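Local coordinates for protein tudor (Drosophila melanogaster, PDB 4Q5W) that recognises symmetrically dimethylated arginines of the Piwi protein Aubergine, may act in the piRNA pathway, and is required for primordial germ cell formation, at residues 34-44 / 92-100. Residues are numbered along the deposited sequence; the frame is centred on the assembly and turned at random.
Sequences KLNGSKLQPKT and KLYELPQEF
Lys-34 meets residues 92-100 at two places: its CB sits at the edge of the Phe-100 ring, near the ring plane and 3.7 Å from CZ, while the rest of the chain crosses Glu-99 at a slant, CD nearest OE2, and ends in a long, weak salt bridge, Lys-34 NZ to Glu-99 OE1 at 3.5 Å. Glu-99 lays its own CG over one face of the Phe-100 ring, toward its rim. From the next position, Leu-35 brings CD2 to within 3.8 Å of Phe-100 CE2, and this methyl also touches Pro-97 CD. Leu-40 resumes the contact after the turn, dividing its surface between CB, 3.7 Å from Tyr-94 CD2, and CD2, 3.9 Å from Pro-97 CG.

Both segments belong to the SH3-like Tudor part of this extended Tudor domain, where the chain leaving helix 25-37 passes antiparallel, for one bridge at Pro-42 and Tyr-94, to the loop that follows strand 87-90. Gln-41 O accepts Glu-95 N at 2.9 Å, and a water links Gln-41 N to Glu-95 O. Pro-42 and Tyr-94 form a single non-hydrogen-bonded pair, a place that suits proline, which has no N-H to offer. The Pro-42 ring lies alongside Lys-92 CE, and Tyr-94 packs edge-to-face with Phe-63.

Lys-43 N bonds Leu-93 O at 2.9 Å. Its side chain rests CD on Leu-93 CB, then bends at chi3 (69°) and chi4 (65°) to set NZ 3.1 Å from Glu-95 OE1, on its syn side but 32° out of the carboxylate plane. With an alanine at Glu-95, the Lys-43 ammonium would probably lose its mate, and the waters bonded to Pro-42 O and to Thr-44 N would each lose the OE2 they donate to.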
# COMPACT_ATOMS: atom_id res chain seq x y z
N LYS A 34 -2.20 13.55 -14.51
CA LYS A 34 -3.50 13.74 -15.15
C LYS A 34 -4.62 14.01 -14.15
O LYS A 34 -5.47 14.88 -14.36
CB LYS A 34 -3.82 12.54 -16.05
CG LYS A 34 -3.04 12.55 -17.36
CD LYS A 34 -3.23 11.24 -18.10
CE LYS A 34 -2.58 11.28 -19.48
NZ LYS A 34 -3.28 12.24 -20.37
N LEU A 35 -4.63 13.27 -13.04
CA LEU A 35 -5.66 13.48 -12.02
C LEU A 35 -5.53 14.83 -11.31
O LEU A 35 -6.53 15.42 -10.91
CB LEU A 35 -5.67 12.34 -11.00
CG LEU A 35 -6.25 11.01 -11.47
CD1 LEU A 35 -6.14 9.97 -10.37
CD2 LEU A 35 -7.71 11.18 -11.91
N ASN A 36 -4.31 15.32 -11.14
CA ASN A 36 -4.13 16.58 -10.43
C ASN A 36 -3.99 17.81 -11.32
O ASN A 36 -3.73 18.91 -10.83
CB ASN A 36 -2.93 16.48 -9.49
CG ASN A 36 -3.17 15.52 -8.35
OD1 ASN A 36 -3.80 15.86 -7.36
ND2 ASN A 36 -2.66 14.30 -8.50
N GLY A 37 -4.19 17.63 -12.63
CA GLY A 37 -3.90 18.69 -13.58
C GLY A 37 -5.12 19.33 -14.21
O GLY A 37 -5.03 20.41 -14.79
N SER A 38 -6.26 18.67 -14.09
CA SER A 38 -7.50 19.15 -14.71
C SER A 38 -8.66 19.06 -13.72
O SER A 38 -8.59 18.32 -12.74
CB SER A 38 -7.81 18.33 -15.96
OG SER A 38 -6.73 18.38 -16.88
N LYS A 39 -9.72 19.82 -13.98
CA LYS A 39 -10.89 19.81 -13.11
C LYS A 39 -11.62 18.47 -13.20
O LYS A 39 -11.96 18.00 -14.28
CB LYS A 39 -11.84 20.95 -13.49
CG LYS A 39 -12.14 21.02 -14.97
CD LYS A 39 -13.00 22.23 -15.33
CE LYS A 39 -13.20 22.31 -16.83
NZ LYS A 39 -11.91 22.17 -17.55
N LEU A 40 -11.88 17.87 -12.04
CA LEU A 40 -12.59 16.59 -11.99
C LEU A 40 -14.06 16.84 -11.74
O LEU A 40 -14.43 17.89 -11.21
CB LEU A 40 -12.02 15.72 -10.88
CG LEU A 40 -10.60 15.21 -11.13
CD1 LEU A 40 -9.96 14.82 -9.82
CD2 LEU A 40 -10.62 14.02 -12.08
N GLN A 41 -14.92 15.89 -12.10
CA GLN A 41 -16.36 16.11 -11.98
C GLN A 41 -16.94 15.43 -10.74
O GLN A 41 -16.89 14.21 -10.63
CB GLN A 41 -17.10 15.61 -13.23
CG GLN A 41 -16.57 16.16 -14.55
CD GLN A 41 -16.88 17.63 -14.76
OE1 GLN A 41 -16.19 18.31 -15.52
NE2 GLN A 41 -17.92 18.12 -14.09
N PRO A 42 -17.50 16.21 -9.81
CA PRO A 42 -18.13 15.58 -8.65
C PRO A 42 -19.27 14.66 -9.06
O PRO A 42 -19.97 14.95 -10.03
CB PRO A 42 -18.66 16.77 -7.84
CG PRO A 42 -17.82 17.94 -8.27
CD PRO A 42 -17.53 17.68 -9.73
N LYS A 43 -19.45 13.57 -8.34
CA LYS A 43 -20.59 12.69 -8.55
C LYS A 43 -21.88 13.43 -8.22
O LYS A 43 -21.86 14.40 -7.47
CB LYS A 43 -20.46 11.42 -7.71
CG LYS A 43 -19.36 10.49 -8.19
CD LYS A 43 -19.53 9.09 -7.61
CE LYS A 43 -20.74 8.39 -8.20
NZ LYS A 43 -20.57 8.15 -9.67
N THR A 44 -23.00 12.97 -8.79
CA THR A 44 -24.30 13.60 -8.55
C THR A 44 -25.29 12.67 -7.84
O THR A 44 -26.46 13.02 -7.66
CB THR A 44 -24.94 14.07 -9.87
OG1 THR A 44 -25.08 12.96 -10.76
CG2 THR A 44 -24.09 15.15 -10.53
N LYS A 92 -16.74 13.25 -0.31
CA LYS A 92 -16.99 13.68 -1.68
C LYS A 92 -16.29 12.76 -2.68
O LYS A 92 -15.13 12.39 -2.50
CB LYS A 92 -16.51 15.12 -1.88
CG LYS A 92 -16.82 15.68 -3.26
CD LYS A 92 -16.35 17.12 -3.37
CE LYS A 92 -16.75 17.74 -4.69
NZ LYS A 92 -16.25 19.13 -4.81
N LEU A 93 -17.00 12.40 -3.74
CA LEU A 93 -16.48 11.50 -4.76
C LEU A 93 -16.50 12.20 -6.11
O LEU A 93 -17.40 13.00 -6.38
CB LEU A 93 -17.35 10.25 -4.85
CG LEU A 93 -17.49 9.42 -3.57
CD1 LEU A 93 -18.42 8.25 -3.82
CD2 LEU A 93 -16.12 8.94 -3.07
N TYR A 94 -15.51 11.88 -6.94
CA TYR A 94 -15.47 12.39 -8.30
C TYR A 94 -15.53 11.22 -9.27
O TYR A 94 -15.17 10.09 -8.92
CB TYR A 94 -14.18 13.20 -8.54
CG TYR A 94 -13.99 14.37 -7.62
CD1 TYR A 94 -13.39 14.22 -6.38
CD2 TYR A 94 -14.40 15.65 -8.00
CE1 TYR A 94 -13.21 15.29 -5.53
CE2 TYR A 94 -14.22 16.73 -7.17
CZ TYR A 94 -13.63 16.54 -5.93
OH TYR A 94 -13.46 17.61 -5.10
N GLU A 95 -16.00 11.49 -10.49
CA GLU A 95 -16.03 10.48 -11.54
C GLU A 95 -14.61 10.13 -11.97
O GLU A 95 -13.75 11.00 -12.04
CB GLU A 95 -16.81 10.98 -12.76
CG GLU A 95 -18.18 11.56 -12.46
CD GLU A 95 -19.21 10.53 -12.03
OE1 GLU A 95 -18.89 9.32 -12.01
OE2 GLU A 95 -20.36 10.92 -11.72
N LEU A 96 -14.38 8.86 -12.27
CA LEU A 96 -13.11 8.44 -12.86
C LEU A 96 -13.10 8.77 -14.35
O LEU A 96 -13.96 8.28 -15.09
CB LEU A 96 -12.91 6.95 -12.65
CG LEU A 96 -11.61 6.39 -13.24
CD1 LEU A 96 -10.43 6.87 -12.41
CD2 LEU A 96 -11.67 4.87 -13.29
N PRO A 97 -12.15 9.60 -14.79
CA PRO A 97 -12.07 9.91 -16.22
C PRO A 97 -11.94 8.64 -17.05
O PRO A 97 -11.26 7.69 -16.63
CB PRO A 97 -10.80 10.76 -16.32
CG PRO A 97 -10.71 11.44 -14.98
CD PRO A 97 -11.18 10.38 -14.00
N GLN A 98 -12.59 8.63 -18.21
CA GLN A 98 -12.69 7.44 -19.06
C GLN A 98 -11.34 6.80 -19.42
O GLN A 98 -11.25 5.57 -19.58
CB GLN A 98 -13.46 7.78 -20.34
CG GLN A 98 -13.75 6.58 -21.24
CD GLN A 98 -14.65 5.55 -20.58
OE1 GLN A 98 -15.32 5.83 -19.58
NE2 GLN A 98 -14.70 4.35 -21.15
N GLU A 99 -10.32 7.63 -19.57
CA GLU A 99 -9.00 7.15 -20.00
C GLU A 99 -8.34 6.18 -19.02
O GLU A 99 -7.38 5.49 -19.38
CB GLU A 99 -8.06 8.33 -20.30
CG GLU A 99 -7.80 9.24 -19.10
CD GLU A 99 -6.84 10.37 -19.43
OE1 GLU A 99 -6.16 10.30 -20.47
OE2 GLU A 99 -6.77 11.34 -18.64
N PHE A 100 -8.86 6.12 -17.80
CA PHE A 100 -8.28 5.27 -16.76
C PHE A 100 -9.03 3.96 -16.55
O PHE A 100 -8.54 3.08 -15.84
CB PHE A 100 -8.27 5.99 -15.41
CG PHE A 100 -7.46 7.25 -15.41
CD1 PHE A 100 -6.07 7.20 -15.40
CD2 PHE A 100 -8.08 8.49 -15.38
CE1 PHE A 100 -5.32 8.36 -15.39
CE2 PHE A 100 -7.34 9.65 -15.37
CZ PHE A 100 -5.95 9.59 -15.37
O HOH W 1 -13.98 13.47 -12.95
O HOH W 2 -20.96 13.37 -12.19
O HOH W 3 -22.56 10.68 -10.43